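Branched-chain amino acid transport system substrate-binding protein (Rhodopseudomonas palustris, PDB 4JB0) probably serves as the periplasmic substrate-binding component of an ABC transporter, capturing small lignin-derived aromatic acids for uptake. Local coordinates at residues T10-G15 with G72-P77; G136-S141 with I191-S196; G221-D226 with M240-V245; L262-A267 with F280-F285. All coordinates share one frame; numbering follows the deposited sequence.

How the contacts relate
All four contacts reach the bound ferulic acid, FER. Contact 1 belongs to the sheet that holds strands 5-11 and 69-72. Contacts 2 and 3 share the other large sheet. Contacts 1 and 2 hold the carboxylate end of the ligand from the two lobes; their centres are 20 Å apart and their nearest atoms about 5 Å. Contact 3 lies beside contact 2, with Ser196 CB 3.5 Å from Gly221 O. It also touches contact 4, where Val245 O and Asn265 ND2, 2.9 Å apart, probably form a hydrogen bond. Contact 4 serves the phenol end. Contacts 2 and 4 are farthest apart, with centres 27 Å from each other.

Contact 1: T10-G15 with G72-P77; sequences TVTTTG and GSSVTP. With FER (3-(4-hydroxy-3-methoxyphenyl)-2-propenoic acid), chain B.
The flat groups that meet between Thr10-Gly15 and Gly72-Pro77 are peptides, not rings. The Thr10 carbonyl group faces two backbone carbons: Gly72 CA lies 3.1 Å from Thr10 O, and Ser73 CA makes a straighter CA-H...O contact with the same oxygen. The peptide between Gly72 and Ser73 is cis. The one clear hydrogen bond across the contact uses the N-H of the Val11-Thr12 peptide. Thr12 N donates to Ser74 OG over 2.9 Å, at 163°. Ser74 OG lies beside its own backbone N (chi1 -64°), which turns it to the Thr12 peptide and brings it to 3.3 Å from Val11 CB. Ser74 CB packs against Thr12 OG1 at 3.4 Å. The hydroxyls are held from outside: Asp47 binds Thr10, Thr12 and Ser73, and Glu24 binds Ser74. Beyond Ser74, Val75 is the N-cap of helix 76-89. Thr76 N donates to FER O2 over 2.7 Å, and Val75 CG1 packs 3.5 Å from FER O1. The start of the helix may thus stabilise the negative charge of the FER carboxylate. A strand end followed by a carboxylate-receiving helix N-terminus, with the neighbouring strand end beside it, forms one wall of the cleft in this periplasmic binding protein fold.

Contact 2: G136-S141 with I191-S196; sequences GYIGYS and ILVGAS. With FER (3-(4-hydroxy-3-methoxyphenyl)-2-propenoic acid), chain B.
Tyr140, Gly194 and Ile138 bury the most surface between Gly136-Ser141 and Ile191-Ser196, two parallel strand ends in one sheet. Tyr140 closes the pair at the ligand side. Its ring lies with one face over Ala195: Ala195 CA sits 4.0 Å from the ring centroid, 20° off the normal, as a CH-pi contact. Gly194 O lies over the same face, also offset toward the rim. Ser196 OG and FER O1 are at the ring edge. Tyr140 CG stands beside its backbone N (chi1 -59°), and from there the ring reaches forward over Ala195. Gly194 is gripped at both ends of its backbone. Gly194 N donates to Ile138 O over 2.7 Å, tilted from the carbonyl plane, and Gly194 O accepts from Tyr140 N over 3.1 Å. Gly194 has no side chain, and Tyr137 OH comes to 3.6 Å from its CA. Ile138 lies on the other face of the sheet. Ile138 CG2 meets Val193 CG2 at 3.9 Å, the two side chains pointing the same way, and also touches Ile191 CG2. At the cleft, Tyr140 OH donates to Ser196 OG over 2.8 Å, and Ser196 OG is 2.6 Å from FER O1. Tyr140 touches the ligand at its ring edge and also positions Ser196. Its donation to Ser196 is consistent with the serine hydroxyl pointing its hydrogen at FER O1, though that bond is not settled.

Contact 3: G221-D226 with M240-V245; sequences GAASMD and MASGPV. With FER (3-(4-hydroxy-3-methoxyphenyl)-2-propenoic acid), chain B.
This is an apolar packing contact within a beta-alpha-beta unit, made of strand 215-218, helix 225-231 and strand 239-242. The loop leading into the helix rests on the end of the last strand. No hydrogen bond crosses between Gly221-Asp226 and Met240-Val245. Met240 does most of the touching. Its CG is anti to the backbone N (chi1 -173°), and the chain runs out straight to the sulfur, then bends at chi3 (-66°). The bend turns Met240 CE toward the loop, 3.7 Å from Ala222 CB. Ala223 sits farther along, its CB 4.0 Å from Ser242 OG. The loop keeps its shape through bonds of its own. Ala223 is the centre of an inverse gamma turn, closed by Ser224 N to Ala222 O at 2.9 Å. Ser224 OG donates to Asp226 OD1 over 2.7 Å, using the lone pair on the side away from OD2, while Asp226 OD2 forms a salt bridge with Arg229. On the strand side, Ser242 OG donates to Gly243 O over 2.8 Å. The loop also lines the pocket, with Gly221 CA 3.4 Å from FER C6. The sulfur of Met240 completes the packing: SD lies 3.7 Å from Ala223 CA.

Contact 4: L262-A267 with F280-F285; sequences LELNTA and FAAHSF. With FER (3-(4-hydroxy-3-methoxyphenyl)-2-propenoic acid), chain B.
Leu264 and Phe285 form the tight part of this helix-helix contact, and Glu263 forms its solvent side. Leu264 CB sits over the centre of one face of the Phe285 ring, 3.6 Å from the centroid and 3° off the normal, a nearly ideal CH-pi contact. The two side chains slide past each other in opposite directions. With chi1 at -176° the Phe285 ring extends away from its own backbone N and across Leu264. The leucine branches divide the work. Leu264 CD1 packs on Phe285 CD1 at 3.7 Å, while Leu264 CD2 presses into the backbone of the second helix, 3.4 Å from Ala282 CA. That carbon pair is closer than usual van der Waals contact. Leu264 CD2 also touches Ala282 CB at 3.9 Å. The outer side is looser and exposed. Here the extended Glu263 chain crosses Phe285 at about a right angle. Glu263 CD lies at the edge of the ring, 3.8 Å from Phe285 CZ, with the carboxylate plane steeply turned against the ring. Its charge is met by Lys289, in a salt bridge to OE2. The axes of the two short helical segments are 10.7 Å apart at closest approach. The second helix also lines the ligand pocket. His283, whose CB points away from Leu262-Ala267, donates from NE2 to FER O4 over 2.6 Å. Phe280 CD1 lies 3.2 Å from FER O3, which meets the ring at its edge. Leu264 and Phe285 thus pack helix 258-272 onto helix 279-299, a pocket-lining helix of the periplasmic binding protein cleft that holds the methoxyphenol end of the ligand.

Contact 1: T10-G15 with G72-P77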
loop_
_atom_site.group_PDB
_atom_site.type_symbol
_atom_site.label_atom_id
_atom_site.label_comp_id
_atom_site.label_asym_id
_atom_site.label_seq_id
_atom_site.Cartn_x
_atom_site.Cartn_y
_atom_site.Cartn_z
ATOM N N THR A 10 -12.322 5.116 6.456
ATOM C CA THR A 10 -13.028 5.100 5.166
ATOM C C THR A 10 -12.210 4.259 4.229
ATOM O O THR A 10 -11.029 4.537 4.021
ATOM C CB THR A 10 -13.412 6.551 4.602
ATOM O OG1 THR A 10 -14.045 6.464 3.317
ATOM C CG2 THR A 10 -12.209 7.470 4.416
ATOM N N VAL A 11 -12.824 3.188 3.716
ATOM C CA VAL A 11 -12.150 2.216 2.816
ATOM C C VAL A 11 -13.115 1.857 1.734
ATOM O O VAL A 11 -14.266 2.173 1.853
ATOM C CB VAL A 11 -11.698 0.914 3.518
ATOM C CG1 VAL A 11 -10.417 1.236 4.421
ATOM C CG2 VAL A 11 -12.801 0.297 4.374
ATOM N N THR A 12 -12.632 1.174 0.698
ATOM C CA THR A 12 -13.409 0.919 -0.478
ATOM C C THR A 12 -13.886 -0.529 -0.435
ATOM O O THR A 12 -13.071 -1.453 -0.689
ATOM C CB THR A 12 -12.545 1.094 -1.775
ATOM O OG1 THR A 12 -11.938 2.376 -1.757
ATOM C CG2 THR A 12 -13.466 1.021 -3.032
ATOM N N THR A 13 -15.160 -0.712 -0.071
ATOM C CA THR A 13 -15.769 -2.037 -0.037
ATOM C C THR A 13 -16.875 -2.275 -1.097
ATOM O O THR A 13 -17.442 -3.360 -1.119
ATOM C CB THR A 13 -16.343 -2.389 1.372
ATOM O OG1 THR A 13 -17.437 -1.525 1.621
ATOM C CG2 THR A 13 -15.286 -2.251 2.516
ATOM N N THR A 14 -17.141 -1.303 -1.983
ATOM C CA THR A 14 -17.960 -1.538 -3.200
ATOM C C THR A 14 -17.220 -1.065 -4.429
ATOM O O THR A 14 -16.293 -0.276 -4.306
ATOM C CB THR A 14 -19.338 -0.815 -3.146
ATOM O OG1 THR A 14 -19.144 0.602 -2.996
ATOM C CG2 THR A 14 -20.182 -1.362 -2.008
ATOM N N GLY A 15 -17.653 -1.485 -5.619
ATOM C CA GLY A 15 -17.049 -1.038 -6.886
ATOM C C GLY A 15 -15.783 -1.840 -7.143
ATOM O O GLY A 15 -15.415 -2.664 -6.316
ATOM N N GLY A 72 -7.560 5.733 5.999
ATOM C CA GLY A 72 -8.115 5.433 4.678
ATOM C C GLY A 72 -7.346 6.182 3.604
ATOM O O GLY A 72 -6.365 6.878 3.911
ATOM N N SER A 73 -7.744 6.056 2.354
ATOM C CA SER A 73 -8.699 5.097 1.850
ATOM C C SER A 73 -7.916 3.907 1.276
ATOM O O SER A 73 -6.798 3.606 1.712
ATOM C CB SER A 73 -9.587 5.781 0.781
ATOM O OG SER A 73 -10.496 4.858 0.185
ATOM N N SER A 74 -8.518 3.217 0.329
ATOM C CA SER A 74 -7.966 1.966 -0.207
ATOM C C SER A 74 -7.158 2.188 -1.529
ATOM O O SER A 74 -6.294 1.338 -1.914
ATOM C CB SER A 74 -9.160 1.011 -0.447
ATOM O OG SER A 74 -9.775 0.707 0.809
ATOM N N VAL A 75 -7.420 3.299 -2.230
ATOM C CA VAL A 75 -6.682 3.620 -3.471
ATOM C C VAL A 75 -6.202 5.090 -3.380
ATOM O O VAL A 75 -6.653 5.814 -2.513
ATOM C CB VAL A 75 -7.517 3.330 -4.763
ATOM C CG1 VAL A 75 -7.612 1.769 -4.992
ATOM C CG2 VAL A 75 -8.921 3.893 -4.624
ATOM N N THR A 76 -5.301 5.524 -4.242
ATOM C CA THR A 76 -4.631 6.800 -4.009
ATOM C C THR A 76 -5.574 8.045 -4.101
ATOM O O THR A 76 -5.527 8.915 -3.247
ATOM C CB THR A 76 -3.417 6.951 -4.939
ATOM O OG1 THR A 76 -2.468 5.890 -4.682
ATOM C CG2 THR A 76 -2.733 8.397 -4.694
ATOM N N PRO A 77 -6.447 8.140 -5.146
ATOM C CA PRO A 77 -7.231 9.416 -5.185
ATOM C C PRO A 77 -8.119 9.730 -3.945
ATOM O O PRO A 77 -8.040 10.866 -3.417
ATOM C CB PRO A 77 -8.042 9.312 -6.502
ATOM C CG PRO A 77 -7.161 8.325 -7.377
ATOM C CD PRO A 77 -6.634 7.321 -6.360
HETATM C C4 FER B . -0.839 -0.789 -1.728
HETATM C C5 FER B . -0.199 -0.322 -2.867
HETATM C C6 FER B . -0.976 0.257 -3.863
HETATM C C3 FER B . -2.210 -0.686 -1.577
HETATM C C2 FER B . -2.987 -0.097 -2.580
HETATM C C1 FER B . -2.354 0.378 -3.726
HETATM C C10 FER B . -4.273 -1.048 -0.318
HETATM C C7 FER B . -3.264 0.992 -4.730
HETATM C C8 FER B . -3.010 2.139 -5.363
HETATM C C9 FER B . -4.030 2.721 -6.276
HETATM O O1 FER B . -4.742 1.999 -7.029
HETATM O O2 FER B . -4.214 3.964 -6.176
HETATM O O4 FER B . -0.108 -1.340 -0.748
HETATM O O3 FER B . -2.832 -1.146 -0.437
#

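Contact 2: G136-S141 with I191-S196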
loop_
_atom_site.group_PDB
_atom_site.type_symbol
_atom_site.label_atom_id
_atom_site.label_comp_id
_atom_site.label_asym_id
_atom_site.label_seq_id
_atom_site.Cartn_x
_atom_site.Cartn_y
_atom_site.Cartn_z
ATOM N N GLY A 136 9.090 0.148 -21.296
ATOM C CA GLY A 136 7.858 0.896 -21.545
ATOM C C GLY A 136 6.988 0.950 -20.287
ATOM O O GLY A 136 7.181 0.128 -19.358
ATOM N N TYR A 137 6.026 1.882 -20.253
ATOM C CA TYR A 137 5.131 2.000 -19.115
ATOM C C TYR A 137 3.679 2.029 -19.539
ATOM O O TYR A 137 3.330 2.686 -20.511
ATOM C CB TYR A 137 5.453 3.265 -18.339
ATOM C CG TYR A 137 4.604 3.541 -17.117
ATOM C CD1 TYR A 137 4.787 2.814 -15.931
ATOM C CD2 TYR A 137 3.649 4.567 -17.122
ATOM C CE1 TYR A 137 4.034 3.095 -14.779
ATOM C CE2 TYR A 137 2.870 4.836 -15.992
ATOM C CZ TYR A 137 3.083 4.106 -14.806
ATOM O OH TYR A 137 2.333 4.383 -13.658
ATOM N N ILE A 138 2.843 1.325 -18.787
ATOM C CA ILE A 138 1.407 1.561 -18.840
ATOM C C ILE A 138 0.817 1.634 -17.437
ATOM O O ILE A 138 1.006 0.714 -16.620
ATOM C CB ILE A 138 0.699 0.472 -19.669
ATOM C CG1 ILE A 138 -0.803 0.775 -19.791
ATOM C CG2 ILE A 138 1.015 -0.933 -19.131
ATOM C CD1 ILE A 138 -1.585 -0.243 -20.690
ATOM N N GLY A 139 0.113 2.720 -17.150
ATOM C CA GLY A 139 -0.464 2.909 -15.811
ATOM C C GLY A 139 -1.642 3.833 -15.834
ATOM O O GLY A 139 -1.974 4.367 -16.864
ATOM N N TYR A 140 -2.257 4.039 -14.686
ATOM C CA TYR A 140 -3.417 4.878 -14.590
ATOM C C TYR A 140 -3.114 6.335 -14.943
ATOM O O TYR A 140 -2.033 6.875 -14.601
ATOM C CB TYR A 140 -3.960 4.894 -13.160
ATOM C CG TYR A 140 -4.377 3.580 -12.532
ATOM C CD1 TYR A 140 -5.046 2.606 -13.268
ATOM C CD2 TYR A 140 -4.236 3.397 -11.142
ATOM C CE1 TYR A 140 -5.495 1.430 -12.658
ATOM C CE2 TYR A 140 -4.702 2.228 -10.517
ATOM C CZ TYR A 140 -5.335 1.248 -11.304
ATOM O OH TYR A 140 -5.792 0.095 -10.708
ATOM N N SER A 141 -4.080 6.961 -15.622
ATOM C CA SER A 141 -4.083 8.428 -15.828
ATOM C C SER A 141 -4.518 9.165 -14.538
ATOM O O SER A 141 -5.521 9.900 -14.495
ATOM C CB SER A 141 -5.026 8.774 -16.984
ATOM O OG SER A 141 -6.274 8.097 -16.804
ATOM N N ILE A 191 8.190 -4.029 -19.588
ATOM C CA ILE A 191 7.091 -3.078 -19.415
ATOM C C ILE A 191 6.783 -3.013 -17.926
ATOM O O ILE A 191 6.623 -4.052 -17.300
ATOM C CB ILE A 191 5.837 -3.544 -20.183
ATOM C CG1 ILE A 191 6.089 -3.423 -21.706
ATOM C CG2 ILE A 191 4.600 -2.711 -19.753
ATOM C CD1 ILE A 191 4.907 -3.890 -22.573
ATOM N N LEU A 192 6.777 -1.826 -17.350
ATOM C CA LEU A 192 6.237 -1.662 -15.957
ATOM C C LEU A 192 4.769 -1.295 -16.059
ATOM O O LEU A 192 4.418 -0.328 -16.750
ATOM C CB LEU A 192 6.978 -0.570 -15.197
ATOM C CG LEU A 192 6.442 -0.110 -13.848
ATOM C CD1 LEU A 192 6.408 -1.369 -12.851
ATOM C CD2 LEU A 192 7.322 1.093 -13.336
ATOM N N VAL A 193 3.933 -2.041 -15.349
ATOM C CA VAL A 193 2.508 -1.772 -15.270
ATOM C C VAL A 193 2.253 -1.029 -13.962
ATOM O O VAL A 193 2.539 -1.579 -12.875
ATOM C CB VAL A 193 1.676 -3.079 -15.307
ATOM C CG1 VAL A 193 0.208 -2.827 -14.992
ATOM C CG2 VAL A 193 1.821 -3.836 -16.658
ATOM N N GLY A 194 1.753 0.212 -14.058
ATOM C CA GLY A 194 1.439 1.008 -12.863
ATOM C C GLY A 194 -0.058 1.021 -12.556
ATOM O O GLY A 194 -0.781 1.979 -12.898
ATOM N N ALA A 195 -0.526 -0.043 -11.897
ATOM C CA ALA A 195 -1.967 -0.268 -11.682
ATOM C C ALA A 195 -2.122 -1.113 -10.408
ATOM O O ALA A 195 -1.135 -1.275 -9.672
ATOM C CB ALA A 195 -2.596 -0.938 -12.901
ATOM N N SER A 196 -3.334 -1.595 -10.128
ATOM C CA SER A 196 -3.638 -2.200 -8.834
ATOM C C SER A 196 -4.844 -3.117 -8.937
ATOM O O SER A 196 -5.644 -2.978 -9.891
ATOM C CB SER A 196 -3.885 -1.102 -7.755
ATOM O OG SER A 196 -5.094 -0.379 -8.047
HETATM C C4 FER B . -0.839 -0.789 -1.728
HETATM C C5 FER B . -0.199 -0.322 -2.867
HETATM C C6 FER B . -0.976 0.257 -3.863
HETATM C C3 FER B . -2.210 -0.686 -1.577
HETATM C C2 FER B . -2.987 -0.097 -2.580
HETATM C C1 FER B . -2.354 0.378 -3.726
HETATM C C10 FER B . -4.273 -1.048 -0.318
HETATM C C7 FER B . -3.264 0.992 -4.730
HETATM C C8 FER B . -3.010 2.139 -5.363
HETATM C C9 FER B . -4.030 2.721 -6.276
HETATM O O1 FER B . -4.742 1.999 -7.029
HETATM O O2 FER B . -4.214 3.964 -6.176
HETATM O O4 FER B . -0.108 -1.340 -0.748
HETATM O O3 FER B . -2.832 -1.146 -0.437
#

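Contact 3: G221-D226 with M240-V245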
loop_
_atom_site.group_PDB
_atom_site.type_symbol
_atom_site.label_atom_id
_atom_site.label_comp_id
_atom_site.label_asym_id
_atom_site.label_seq_id
_atom_site.Cartn_x
_atom_site.Cartn_y
_atom_site.Cartn_z
ATOM N N GLY A 221 0.552 -2.669 -5.685
ATOM C CA GLY A 221 -0.899 -2.559 -5.761
ATOM C C GLY A 221 -1.551 -3.807 -6.312
ATOM O O GLY A 221 -2.779 -3.996 -6.212
ATOM N N ALA A 222 -0.728 -4.668 -6.897
ATOM C CA ALA A 222 -1.198 -5.922 -7.500
ATOM C C ALA A 222 -1.139 -7.150 -6.549
ATOM O O ALA A 222 -1.631 -8.258 -6.909
ATOM C CB ALA A 222 -0.381 -6.194 -8.775
ATOM N N ALA A 223 -0.610 -6.964 -5.335
ATOM C CA ALA A 223 -0.154 -8.117 -4.491
ATOM C C ALA A 223 -1.226 -8.811 -3.681
ATOM O O ALA A 223 -1.283 -8.703 -2.457
ATOM C CB ALA A 223 1.061 -7.705 -3.612
ATOM N N SER A 224 -2.115 -9.516 -4.383
ATOM C CA SER A 224 -3.131 -10.392 -3.764
ATOM C C SER A 224 -3.396 -11.528 -4.717
ATOM O O SER A 224 -2.913 -11.507 -5.846
ATOM C CB SER A 224 -4.443 -9.657 -3.485
ATOM O OG SER A 224 -5.106 -9.375 -4.723
ATOM N N MET A 225 -4.201 -12.491 -4.286
ATOM C CA MET A 225 -4.402 -13.678 -5.094
ATOM C C MET A 225 -5.238 -13.328 -6.306
ATOM O O MET A 225 -5.147 -14.012 -7.321
ATOM C CB MET A 225 -4.995 -14.868 -4.299
ATOM C CG MET A 225 -4.599 -16.221 -4.907
ATOM S SD MET A 225 -2.817 -16.539 -4.696
ATOM C CE MET A 225 -2.584 -17.927 -5.825
ATOM N N ASP A 226 -6.006 -12.243 -6.197
ATOM C CA ASP A 226 -6.875 -11.778 -7.268
ATOM C C ASP A 226 -6.142 -11.684 -8.601
ATOM O O ASP A 226 -6.692 -12.105 -9.622
ATOM C CB ASP A 226 -7.531 -10.427 -6.939
ATOM C CG ASP A 226 -8.284 -10.449 -5.636
ATOM O OD1 ASP A 226 -7.735 -9.946 -4.623
ATOM O OD2 ASP A 226 -9.405 -11.004 -5.599
ATOM N N MET A 240 6.860 -8.868 -9.336
ATOM C CA MET A 240 5.952 -8.004 -8.609
ATOM C C MET A 240 6.551 -7.583 -7.264
ATOM O O MET A 240 6.853 -8.458 -6.423
ATOM C CB MET A 240 4.658 -8.762 -8.352
ATOM C CG MET A 240 3.561 -7.883 -7.740
ATOM S SD MET A 240 2.135 -8.833 -7.260
ATOM C CE MET A 240 1.602 -9.344 -8.907
ATOM N N ALA A 241 6.663 -6.274 -7.043
ATOM C CA ALA A 241 7.128 -5.733 -5.773
ATOM C C ALA A 241 6.039 -6.023 -4.769
ATOM O O ALA A 241 4.811 -5.951 -5.073
ATOM C CB ALA A 241 7.384 -4.163 -5.868
ATOM N N SER A 242 6.463 -6.319 -3.547
ATOM C CA SER A 242 5.472 -6.647 -2.518
ATOM C C SER A 242 6.010 -6.349 -1.129
ATOM O O SER A 242 7.237 -6.367 -0.898
ATOM C CB SER A 242 5.133 -8.132 -2.652
ATOM O OG SER A 242 4.379 -8.560 -1.568
ATOM N N GLY A 243 5.109 -6.045 -0.203
ATOM C CA GLY A 243 5.438 -6.077 1.244
ATOM C C GLY A 243 5.793 -7.512 1.726
ATOM O O GLY A 243 5.327 -8.516 1.119
ATOM N N PRO A 244 6.570 -7.639 2.841
ATOM C CA PRO A 244 7.042 -8.964 3.331
ATOM C C PRO A 244 5.906 -9.791 3.959
ATOM O O PRO A 244 6.071 -11.016 4.225
ATOM C CB PRO A 244 8.097 -8.605 4.388
ATOM C CG PRO A 244 7.600 -7.164 4.918
ATOM C CD PRO A 244 7.151 -6.515 3.605
ATOM N N VAL A 245 4.741 -9.158 4.170
ATOM C CA VAL A 245 3.628 -9.899 4.726
ATOM C C VAL A 245 3.168 -11.037 3.755
ATOM O O VAL A 245 2.396 -11.926 4.135
ATOM C CB VAL A 245 2.449 -8.964 5.086
ATOM C CG1 VAL A 245 1.657 -8.543 3.782
ATOM C CG2 VAL A 245 1.533 -9.658 6.069
HETATM C C4 FER B . -0.839 -0.789 -1.728
HETATM C C5 FER B . -0.199 -0.322 -2.867
HETATM C C6 FER B . -0.976 0.257 -3.863
HETATM C C3 FER B . -2.210 -0.686 -1.577
HETATM C C2 FER B . -2.987 -0.097 -2.580
HETATM C C1 FER B . -2.354 0.378 -3.726
HETATM C C10 FER B . -4.273 -1.048 -0.318
HETATM C C7 FER B . -3.264 0.992 -4.730
HETATM C C8 FER B . -3.010 2.139 -5.363
HETATM C C9 FER B . -4.030 2.721 -6.276
HETATM O O1 FER B . -4.742 1.999 -7.029
HETATM O O2 FER B . -4.214 3.964 -6.176
HETATM O O4 FER B . -0.108 -1.340 -0.748
HETATM O O3 FER B . -2.832 -1.146 -0.437
#

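Contact 4: L262-A267 with F280-F285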
loop_
_atom_site.group_PDB
_atom_site.type_symbol
_atom_site.label_atom_id
_atom_site.label_comp_id
_atom_site.label_asym_id
_atom_site.label_seq_id
_atom_site.Cartn_x
_atom_site.Cartn_y
_atom_site.Cartn_z
ATOM N N LEU A 262 3.030 -13.425 10.648
ATOM C CA LEU A 262 2.432 -14.742 11.023
ATOM C C LEU A 262 1.102 -14.551 11.761
ATOM O O LEU A 262 0.155 -15.264 11.467
ATOM C CB LEU A 262 3.395 -15.592 11.889
ATOM C CG LEU A 262 4.596 -16.121 11.068
ATOM C CD1 LEU A 262 5.747 -16.771 11.959
ATOM C CD2 LEU A 262 4.128 -17.058 9.941
ATOM N N GLU A 263 1.042 -13.637 12.722
ATOM C CA GLU A 263 -0.189 -13.366 13.526
ATOM C C GLU A 263 -1.389 -13.021 12.651
ATOM O O GLU A 263 -2.479 -13.673 12.724
ATOM C CB GLU A 263 0.075 -12.253 14.586
ATOM C CG GLU A 263 -1.102 -11.957 15.512
ATOM C CD GLU A 263 -0.927 -10.656 16.313
ATOM O OE1 GLU A 263 -1.955 -10.134 16.794
ATOM O OE2 GLU A 263 0.211 -10.139 16.423
ATOM N N LEU A 264 -1.181 -12.021 11.789
ATOM C CA LEU A 264 -2.220 -11.605 10.835
ATOM C C LEU A 264 -2.601 -12.743 9.892
ATOM O O LEU A 264 -3.772 -13.043 9.724
ATOM C CB LEU A 264 -1.765 -10.374 10.001
ATOM C CG LEU A 264 -2.701 -10.031 8.804
ATOM C CD1 LEU A 264 -4.085 -9.708 9.318
ATOM C CD2 LEU A 264 -2.179 -8.888 7.940
ATOM N N ASN A 265 -1.610 -13.361 9.241
ATOM C CA ASN A 265 -1.938 -14.328 8.219
ATOM C C ASN A 265 -2.624 -15.586 8.736
ATOM O O ASN A 265 -3.543 -16.088 8.065
ATOM C CB ASN A 265 -0.710 -14.689 7.365
ATOM C CG ASN A 265 -0.287 -13.553 6.410
ATOM O OD1 ASN A 265 -0.964 -12.507 6.292
ATOM N ND2 ASN A 265 0.848 -13.746 5.736
ATOM N N THR A 266 -2.190 -16.081 9.917
ATOM C CA THR A 266 -2.805 -17.258 10.517
ATOM C C THR A 266 -4.274 -16.979 10.754
ATOM O O THR A 266 -5.113 -17.760 10.333
ATOM C CB THR A 266 -2.160 -17.593 11.860
ATOM O OG1 THR A 266 -0.872 -18.091 11.578
ATOM C CG2 THR A 266 -2.965 -18.766 12.603
ATOM N N ALA A 267 -4.586 -15.840 11.386
ATOM C CA ALA A 267 -6.002 -15.467 11.656
ATOM C C ALA A 267 -6.788 -15.249 10.356
ATOM O O ALA A 267 -7.914 -15.775 10.181
ATOM C CB ALA A 267 -6.078 -14.250 12.505
ATOM N N PHE A 280 -2.940 -5.948 1.155
ATOM C CA PHE A 280 -3.855 -4.880 1.578
ATOM C C PHE A 280 -4.384 -5.088 3.000
ATOM O O PHE A 280 -4.411 -4.176 3.783
ATOM C CB PHE A 280 -4.992 -4.739 0.566
ATOM C CG PHE A 280 -4.522 -4.898 -0.841
ATOM C CD1 PHE A 280 -3.472 -4.118 -1.323
ATOM C CD2 PHE A 280 -5.059 -5.871 -1.653
ATOM C CE1 PHE A 280 -3.021 -4.280 -2.627
ATOM C CE2 PHE A 280 -4.630 -6.030 -2.969
ATOM C CZ PHE A 280 -3.588 -5.250 -3.435
ATOM N N ALA A 281 -4.743 -6.324 3.320
ATOM C CA ALA A 281 -5.151 -6.655 4.666
ATOM C C ALA A 281 -4.106 -6.210 5.698
ATOM O O ALA A 281 -4.442 -5.737 6.809
ATOM C CB ALA A 281 -5.482 -8.166 4.772
ATOM N N ALA A 282 -2.840 -6.274 5.319
ATOM C CA ALA A 282 -1.804 -5.904 6.253
ATOM C C ALA A 282 -1.811 -4.400 6.705
ATOM O O ALA A 282 -1.378 -4.075 7.826
ATOM C CB ALA A 282 -0.479 -6.249 5.681
ATOM N N HIS A 283 -2.262 -3.501 5.840
ATOM C CA HIS A 283 -2.177 -2.051 6.143
ATOM C C HIS A 283 -3.041 -1.656 7.303
ATOM O O HIS A 283 -2.602 -0.900 8.145
ATOM C CB HIS A 283 -2.500 -1.207 4.926
ATOM C CG HIS A 283 -1.582 -1.460 3.755
ATOM N ND1 HIS A 283 -0.234 -1.712 3.904
ATOM C CD2 HIS A 283 -1.827 -1.499 2.424
ATOM C CE1 HIS A 283 0.314 -1.908 2.719
ATOM N NE2 HIS A 283 -0.630 -1.800 1.804
ATOM N N SER A 284 -4.253 -2.152 7.365
ATOM C CA SER A 284 -5.107 -1.760 8.489
ATOM C C SER A 284 -4.627 -2.482 9.756
ATOM O O SER A 284 -4.611 -1.896 10.858
ATOM C CB SER A 284 -6.592 -2.007 8.203
ATOM O OG SER A 284 -6.802 -3.338 7.865
ATOM N N PHE A 285 -4.226 -3.759 9.603
ATOM C CA PHE A 285 -3.589 -4.491 10.735
ATOM C C PHE A 285 -2.407 -3.685 11.275
ATOM O O PHE A 285 -2.293 -3.471 12.493
ATOM C CB PHE A 285 -3.106 -5.877 10.257
ATOM C CG PHE A 285 -2.536 -6.754 11.349
ATOM C CD1 PHE A 285 -3.392 -7.507 12.166
ATOM C CD2 PHE A 285 -1.142 -6.868 11.528
ATOM C CE1 PHE A 285 -2.891 -8.340 13.160
ATOM C CE2 PHE A 285 -0.632 -7.702 12.505
ATOM C CZ PHE A 285 -1.494 -8.442 13.326
HETATM C C4 FER B . -0.839 -0.789 -1.728
HETATM C C5 FER B . -0.199 -0.322 -2.867
HETATM C C6 FER B . -0.976 0.257 -3.863
HETATM C C3 FER B . -2.210 -0.686 -1.577
HETATM C C2 FER B . -2.987 -0.097 -2.580
HETATM C C1 FER B . -2.354 0.378 -3.726
HETATM C C10 FER B . -4.273 -1.048 -0.318
HETATM C C7 FER B . -3.264 0.992 -4.730
HETATM C C8 FER B . -3.010 2.139 -5.363
HETATM C C9 FER B . -4.030 2.721 -6.276
HETATM O O1 FER B . -4.742 1.999 -7.029
HETATM O O2 FER B . -4.214 3.964 -6.176
HETATM O O4 FER B . -0.108 -1.340 -0.748
HETATM O O3 FER B . -2.832 -1.146 -0.437
#